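Local structure of ferrous iron uptake transporter protein B (Streptococcus thermophilus, 3TAH) at residues L97-T100 against T101-E105; A180-S183 against Q184-V188; S210-E213 against A214-L218. The protein probably moves ferrous iron across the cell membrane in a GTP-driven system, this chain being its cytosolic nucleotide-binding G-protein domain with the attached helical domain. The protein carries 1 engineered substitution. All blocks are in the same frame, centred on the assembly; numbering follows the deposited sequence.

Contact 1: L97-T100 against T101-E105; sequences LYLT and TQLIE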
loop_
_atom_site.group_PDB
_atom_site.type_symbol
_atom_site.label_atom_id
_atom_site.label_comp_id
_atom_site.label_asym_id
_atom_site.label_seq_id
_atom_site.Cartn_x
_atom_site.Cartn_y
_atom_site.Cartn_z
ATOM N N LEU A 97 5.117 4.232 -6.608
ATOM C CA LEU A 97 4.050 3.232 -6.794
ATOM C C LEU A 97 4.473 1.811 -6.400
ATOM O O LEU A 97 3.629 0.929 -6.285
ATOM C CB LEU A 97 3.492 3.242 -8.226
ATOM C CG LEU A 97 2.749 4.509 -8.668
ATOM C CD1 LEU A 97 2.455 4.419 -10.146
ATOM C CD2 LEU A 97 1.444 4.744 -7.848
ATOM N N TYR A 98 5.769 1.581 -6.200
ATOM C CA TYR A 98 6.240 0.290 -5.710
ATOM C C TYR A 98 5.548 -0.061 -4.393
ATOM O O TYR A 98 4.949 -1.136 -4.249
ATOM C CB TYR A 98 7.759 0.312 -5.568
ATOM C CG TYR A 98 8.363 -1.016 -5.211
ATOM C CD1 TYR A 98 8.642 -1.967 -6.193
ATOM C CD2 TYR A 98 8.678 -1.323 -3.895
ATOM C CE1 TYR A 98 9.191 -3.177 -5.874
ATOM C CE2 TYR A 98 9.240 -2.541 -3.569
ATOM C CZ TYR A 98 9.489 -3.455 -4.564
ATOM O OH TYR A 98 10.039 -4.653 -4.246
ATOM N N LEU A 99 5.594 0.866 -3.449
ATOM C CA LEU A 99 4.863 0.715 -2.198
ATOM C C LEU A 99 3.344 0.597 -2.446
ATOM O O LEU A 99 2.684 -0.235 -1.845
ATOM C CB LEU A 99 5.134 1.902 -1.267
ATOM C CG LEU A 99 4.418 1.899 0.090
ATOM C CD1 LEU A 99 4.839 0.714 0.982
ATOM C CD2 LEU A 99 4.639 3.224 0.806
ATOM N N THR A 100 2.807 1.437 -3.332
ATOM C CA THR A 100 1.384 1.475 -3.599
ATOM C C THR A 100 0.842 0.081 -3.935
ATOM O O THR A 100 -0.213 -0.328 -3.421
ATOM C CB THR A 100 1.082 2.449 -4.753
ATOM O OG1 THR A 100 1.620 3.745 -4.445
ATOM C CG2 THR A 100 -0.423 2.517 -5.001
ATOM N N THR A 101 1.572 -0.662 -4.771
ATOM C CA THR A 101 1.108 -2.003 -5.164
ATOM C C THR A 101 0.937 -2.902 -3.936
ATOM O O THR A 101 -0.012 -3.682 -3.834
ATOM C CB THR A 101 2.035 -2.673 -6.221
ATOM O OG1 THR A 101 3.349 -2.883 -5.687
ATOM C CG2 THR A 101 2.113 -1.847 -7.521
ATOM N N GLN A 102 1.853 -2.780 -2.991
ATOM C CA GLN A 102 1.794 -3.548 -1.760
ATOM C C GLN A 102 0.670 -3.116 -0.832
ATOM O O GLN A 102 0.056 -3.955 -0.173
ATOM C CB GLN A 102 3.131 -3.462 -1.030
ATOM C CG GLN A 102 4.307 -4.012 -1.817
ATOM C CD GLN A 102 5.612 -3.715 -1.133
ATOM O OE1 GLN A 102 5.787 -4.080 0.025
ATOM N NE2 GLN A 102 6.528 -3.037 -1.826
ATOM N N LEU A 103 0.413 -1.810 -0.782
ATOM C CA LEU A 103 -0.714 -1.271 -0.014
ATOM C C LEU A 103 -2.057 -1.805 -0.530
ATOM O O LEU A 103 -2.908 -2.208 0.271
ATOM C CB LEU A 103 -0.697 0.256 -0.015
ATOM C CG LEU A 103 0.534 0.920 0.627
ATOM C CD1 LEU A 103 0.532 2.435 0.359
ATOM C CD2 LEU A 103 0.649 0.630 2.141
ATOM N N ILE A 104 -2.242 -1.831 -1.855
ATOM C CA ILE A 104 -3.482 -2.345 -2.444
ATOM C C ILE A 104 -3.705 -3.789 -1.998
ATOM O O ILE A 104 -4.819 -4.189 -1.673
ATOM C CB ILE A 104 -3.475 -2.225 -3.997
ATOM C CG1 ILE A 104 -3.457 -0.743 -4.423
ATOM C CG2 ILE A 104 -4.702 -2.933 -4.607
ATOM C CD1 ILE A 104 -3.180 -0.471 -5.919
ATOM N N GLU A 105 -2.627 -4.568 -1.978
ATOM C CA GLU A 105 -2.685 -5.991 -1.653
ATOM C C GLU A 105 -3.106 -6.290 -0.202
ATOM O O GLU A 105 -3.554 -7.398 0.089
ATOM C CB GLU A 105 -1.343 -6.639 -1.980
ATOM C CG GLU A 105 -1.120 -6.676 -3.496
ATOM C CD GLU A 105 0.313 -6.903 -3.919
ATOM O OE1 GLU A 105 1.221 -6.937 -3.057
ATOM O OE2 GLU A 105 0.523 -7.053 -5.140
#
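Y98 and Q102, one helical turn apart, meet ring against amide. The Q102 chain runs out extended beyond CG and brings NE2 to 3.3 Å from Y98 CE2, the amide plane standing almost upright to the ring (87°) and the nitrogen approaching it obliquely. With CG anti to the backbone N (chi1 -174°), the Y98 ring is carried beside its own carbonyl carbon, on the side where the Q102 amide arrives. The same NE2 makes only a weak, long bond back to Y98 O; its firmer partners are elsewhere, for the Q102 amide bonds through OE1 to the backbone N of M62 and through NE2 to the hydroxyl of S61, which fix its rotation.

Y98 O is taken more tightly by the T101 hydroxyl. With OG1 set between its backbone N and carbonyl carbon (chi1 63°), T101 folds the hydroxyl back along the helix, and OG1 donates to Y98 O at 2.8 Å; R249 NH1 bonds to that OG1 as well. On the apolar flank L99 and L103 slant across one another, L99 CG lying 3.9 Å from L103 CD1. T100 and I104 meet more loosely, T100 CG2 being 4.2 Å from I104 CD1, while T100 OG1 turns to the side-chain oxygen of N86. Beneath them runs the regular backbone bonding of the helix, such as L103 N to L99 O at 3.0 Å.

This is the helix of a beta-alpha-beta unit, 83-89 to 93-105 to 110-115, in the P-loop G domain. T100 and L103 pack on both of those strands and I104 on 110-115, whereas Y98 stacks its ring with Y250 and, with L97 and Q102, faces helix 241-259.

Contact 2: A180-S183 against Q184-V188; sequences AAIS and QILEV
Q184 folds back over the carbonyl of A180, one turn earlier, so that its CG comes within 3.4 Å of A180 O. The chain then continues extended, and NE2 ends 3.6 Å from the same oxygen without a direct hydrogen bond. A water fills the bridging role: it accepts from Q184 NE2 at 2.7 Å and gives a weak, longer bond to A180 O. That carbonyl already receives Q184 N at 3.1 Å, the ordinary helical bond, so the water is a second, feebler partner on the exposed side.

The next three residues repeat the theme with other chemistry. CG1 of I185 and CG of L186 lie close over the carbonyl oxygens of A181 and I182, while the methylene CG of E187 rests 3.3 Å from S183 O. In each, the first side-chain atom beyond CB stands beside the backbone N, anti to the carbonyl carbon (chi1 -73° for L186), which directs the chain back toward the preceding turn. I182 and L186 run alongside each other, with CG2 of I182 4.1 Å from CD1 of L186. The backbone beneath is regular: L186 N reaches I182 O at 2.8 Å, with an N-H...O angle of 165°.

Farther out, neighbouring helices bury one flank. A181 and I185 press on F206 of helix 198-206, I182 and L186 touch R199 and A198 of the same helix, and A181 also meets I229 and T233 of helix 220-237. Near the far end, V188 O accepts from Q222 NE2. The result is an amphipathic helix, 176-189, with a polar outer face carrying S183, Q184 and E187 and an apolar inner one, packed in the helix bundle of the FeoB cytosolic helical domain, away from the nucleotide site.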
loop_
_atom_site.group_PDB
_atom_site.type_symbol
_atom_site.label_atom_id
_atom_site.label_comp_id
_atom_site.label_asym_id
_atom_site.label_seq_id
_atom_site.Cartn_x
_atom_site.Cartn_y
_atom_site.Cartn_z
ATOM N N ALA A 180 -0.454 -17.918 -11.288
ATOM C CA ALA A 180 -0.622 -19.354 -11.048
ATOM C C ALA A 180 -0.042 -19.737 -9.686
ATOM O O ALA A 180 -0.683 -20.456 -8.904
ATOM C CB ALA A 180 0.049 -20.182 -12.179
ATOM N N ALA A 181 1.158 -19.240 -9.394
ATOM C CA ALA A 181 1.790 -19.482 -8.095
ATOM C C ALA A 181 0.974 -18.906 -6.932
ATOM O O ALA A 181 0.789 -19.559 -5.910
ATOM C CB ALA A 181 3.216 -18.905 -8.070
ATOM N N ILE A 182 0.503 -17.671 -7.080
ATOM C CA ILE A 182 -0.305 -17.028 -6.031
ATOM C C ILE A 182 -1.611 -17.816 -5.786
ATOM O O ILE A 182 -1.984 -18.075 -4.624
ATOM C CB ILE A 182 -0.606 -15.566 -6.382
ATOM C CG1 ILE A 182 0.691 -14.742 -6.398
ATOM C CG2 ILE A 182 -1.634 -14.959 -5.398
ATOM C CD1 ILE A 182 0.516 -13.388 -7.070
ATOM N N SER A 183 -2.296 -18.176 -6.868
ATOM C CA SER A 183 -3.507 -19.007 -6.784
ATOM C C SER A 183 -3.304 -20.325 -6.028
ATOM O O SER A 183 -4.151 -20.714 -5.228
ATOM C CB SER A 183 -4.061 -19.306 -8.179
ATOM O OG SER A 183 -4.728 -18.166 -8.682
ATOM N N GLN A 184 -2.203 -21.016 -6.306
ATOM C CA GLN A 184 -1.892 -22.296 -5.632
ATOM C C GLN A 184 -1.515 -22.099 -4.167
ATOM O O GLN A 184 -1.878 -22.917 -3.315
ATOM C CB GLN A 184 -0.833 -23.072 -6.410
ATOM C CG GLN A 184 -1.412 -23.580 -7.723
ATOM C CD GLN A 184 -0.357 -24.066 -8.679
ATOM O OE1 GLN A 184 0.669 -24.563 -8.261
ATOM N NE2 GLN A 184 -0.618 -23.927 -9.972
ATOM N N ILE A 185 -0.815 -21.006 -3.858
ATOM C CA ILE A 185 -0.507 -20.682 -2.464
ATOM C C ILE A 185 -1.807 -20.347 -1.709
ATOM O O ILE A 185 -1.991 -20.788 -0.568
ATOM C CB ILE A 185 0.555 -19.564 -2.334
ATOM C CG1 ILE A 185 1.910 -20.091 -2.808
ATOM C CG2 ILE A 185 0.661 -19.089 -0.886
ATOM C CD1 ILE A 185 2.951 -18.996 -3.007
ATOM N N LEU A 186 -2.705 -19.601 -2.348
ATOM C CA LEU A 186 -4.034 -19.336 -1.772
ATOM C C LEU A 186 -4.794 -20.633 -1.476
ATOM O O LEU A 186 -5.395 -20.748 -0.410
ATOM C CB LEU A 186 -4.865 -18.419 -2.672
ATOM C CG LEU A 186 -4.447 -16.951 -2.701
ATOM C CD1 LEU A 186 -5.163 -16.213 -3.851
ATOM C CD2 LEU A 186 -4.713 -16.271 -1.336
ATOM N N GLU A 187 -4.760 -21.595 -2.402
ATOM C CA GLU A 187 -5.388 -22.913 -2.178
ATOM C C GLU A 187 -4.766 -23.607 -0.972
ATOM O O GLU A 187 -5.483 -24.131 -0.130
ATOM C CB GLU A 187 -5.220 -23.851 -3.382
ATOM C CG GLU A 187 -5.933 -23.444 -4.653
ATOM C CD GLU A 187 -5.350 -24.109 -5.919
ATOM O OE1 GLU A 187 -4.667 -25.161 -5.824
ATOM O OE2 GLU A 187 -5.572 -23.574 -7.026
ATOM N N VAL A 188 -3.438 -23.601 -0.884
ATOM C CA VAL A 188 -2.747 -24.218 0.233
ATOM C C VAL A 188 -3.073 -23.516 1.562
ATOM O O VAL A 188 -3.211 -24.170 2.594
ATOM C CB VAL A 188 -1.226 -24.228 0.036
HETATM O O HOH W 1 -2.528 -22.339 -10.911
#

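Contact 3: S210-E213 against A214-L218; sequences SLVE and AELDL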
loop_
_atom_site.group_PDB
_atom_site.type_symbol
_atom_site.label_atom_id
_atom_site.label_comp_id
_atom_site.label_asym_id
_atom_site.label_seq_id
_atom_site.Cartn_x
_atom_site.Cartn_y
_atom_site.Cartn_z
ATOM N N SER A 210 10.376 -13.583 5.969
ATOM C CA SER A 210 10.680 -14.247 7.234
ATOM C C SER A 210 9.678 -13.926 8.350
ATOM O O SER A 210 9.447 -14.763 9.205
ATOM C CB SER A 210 12.122 -13.931 7.658
ATOM O OG SER A 210 12.315 -12.543 7.744
ATOM N N LEU A 211 9.082 -12.734 8.337
ATOM C CA LEU A 211 8.074 -12.365 9.343
ATOM C C LEU A 211 6.774 -13.144 9.194
ATOM O O LEU A 211 6.222 -13.632 10.178
ATOM C CB LEU A 211 7.767 -10.867 9.306
ATOM C CG LEU A 211 8.795 -9.889 9.868
ATOM C CD1 LEU A 211 8.392 -8.464 9.501
ATOM C CD2 LEU A 211 8.916 -10.058 11.378
ATOM N N VAL A 212 6.281 -13.253 7.960
ATOM C CA VAL A 212 5.052 -14.009 7.694
ATOM C C VAL A 212 5.291 -15.483 8.005
ATOM O O VAL A 212 4.439 -16.131 8.626
ATOM C CB VAL A 212 4.519 -13.774 6.263
ATOM C CG1 VAL A 212 3.472 -14.808 5.877
ATOM C CG2 VAL A 212 3.946 -12.345 6.134
ATOM N N GLU A 213 6.451 -16.008 7.613
ATOM C CA GLU A 213 6.762 -17.429 7.871
ATOM C C GLU A 213 6.801 -17.758 9.362
ATOM O O GLU A 213 6.318 -18.803 9.793
ATOM C CB GLU A 213 8.095 -17.806 7.235
ATOM C CG GLU A 213 8.015 -17.844 5.731
ATOM C CD GLU A 213 9.339 -18.027 5.052
ATOM O OE1 GLU A 213 10.394 -17.867 5.693
ATOM O OE2 GLU A 213 9.334 -18.327 3.846
ATOM N N ALA A 214 7.382 -16.856 10.141
ATOM C CA ALA A 214 7.443 -17.021 11.591
ATOM C C ALA A 214 6.078 -16.846 12.256
ATOM O O ALA A 214 5.814 -17.491 13.256
ATOM C CB ALA A 214 8.455 -16.042 12.180
ATOM N N GLU A 215 5.204 -15.991 11.725
ATOM C CA GLU A 215 3.945 -15.690 12.402
ATOM C C GLU A 215 2.794 -16.651 12.091
ATOM O O GLU A 215 1.954 -16.871 12.951
ATOM C CB GLU A 215 3.475 -14.245 12.124
ATOM C CG GLU A 215 2.651 -14.068 10.868
ATOM C CD GLU A 215 2.239 -12.623 10.583
ATOM O OE1 GLU A 215 2.435 -12.166 9.450
ATOM O OE2 GLU A 215 1.726 -11.949 11.486
ATOM N N LEU A 216 2.757 -17.195 10.875
ATOM C CA LEU A 216 1.674 -18.081 10.446
ATOM C C LEU A 216 1.843 -19.493 10.995
ATOM O O LEU A 216 2.945 -20.033 11.010
ATOM C CB LEU A 216 1.593 -18.151 8.918
ATOM C CG LEU A 216 0.752 -17.108 8.184
ATOM C CD1 LEU A 216 1.289 -15.723 8.421
ATOM C CD2 LEU A 216 0.712 -17.405 6.694
ATOM N N ASP A 217 0.739 -20.083 11.438
ATOM C CA ASP A 217 0.739 -21.440 11.968
ATOM C C ASP A 217 0.364 -22.317 10.793
ATOM O O ASP A 217 -0.820 -22.640 10.607
ATOM C CB ASP A 217 -0.275 -21.562 13.109
ATOM C CG ASP A 217 -0.398 -22.985 13.649
ATOM O OD1 ASP A 217 0.622 -23.687 13.771
ATOM O OD2 ASP A 217 -1.532 -23.394 13.965
ATOM N N LEU A 218 1.372 -22.671 9.995
ATOM C CA LEU A 218 1.190 -23.539 8.826
ATOM C C LEU A 218 1.583 -24.970 9.139
ATOM O O LEU A 218 2.593 -25.214 9.798
ATOM C CB LEU A 218 2.011 -23.065 7.616
ATOM C CG LEU A 218 1.677 -21.655 7.113
ATOM C CD1 LEU A 218 2.530 -21.283 5.893
ATOM C CD2 LEU A 218 0.180 -21.498 6.815
#
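V212 and E215 are brought together by their first torsions. V212 sets CG1 anti to its own N (chi1 166°), which leaves CG2 beside that N; E215 has its CG between the backbone N and the carbonyl carbon (chi1 87°), and from there its extended chain slants across V212. The meeting takes place at the C-terminal end of the short helix 210-215 in the FeoB cytosolic helical domain.

E215 OE1 comes 3.6 Å from V212 CG2, a contact of an oxygen with a methyl group. V212 is the buried residue here, and beyond the segments it presses on Y201, K204 and L205 of helix 198-206 as well as R73 of helix 67-77. The L216 side chain, in one of its two modelled positions, is placed next to V212 CG1, but how closely they pack there is doubtful.

The helix is winding down as these groups meet. At its start, D209 OD2 accepts from V212 N. Toward its end, E215 N bonds to L211 O at 3.0 Å and adds a weak, more bent bond to V212 O, so its N-H is shared between two carbonyls. L216 is the first residue to leave helical backbone angles, yet its N still closes the last turn on V212 O at 3.0 Å, with an N-H...O angle of 158°.

Along the chain the three come in series, contact 1 first, then contact 2, then contact 3. Contacts 1 and 2 each span a little over two turns of one helix, and contact 3 runs from a short helix into the loop after it. Contact 1 belongs to the P-loop G domain, its centre about 4 Å from that of the chain, with L99 near N11 in the predicted GTP site. Contacts 2 and 3, centred about 21 and 20 Å out, share the helical domain and both lean on helix 198-206. Centre to centre they lie about 17 Å apart, and about 20 and 21 Å from contact 1; none touches another. Helix 241-259 packs against contact 1, joining the two domains.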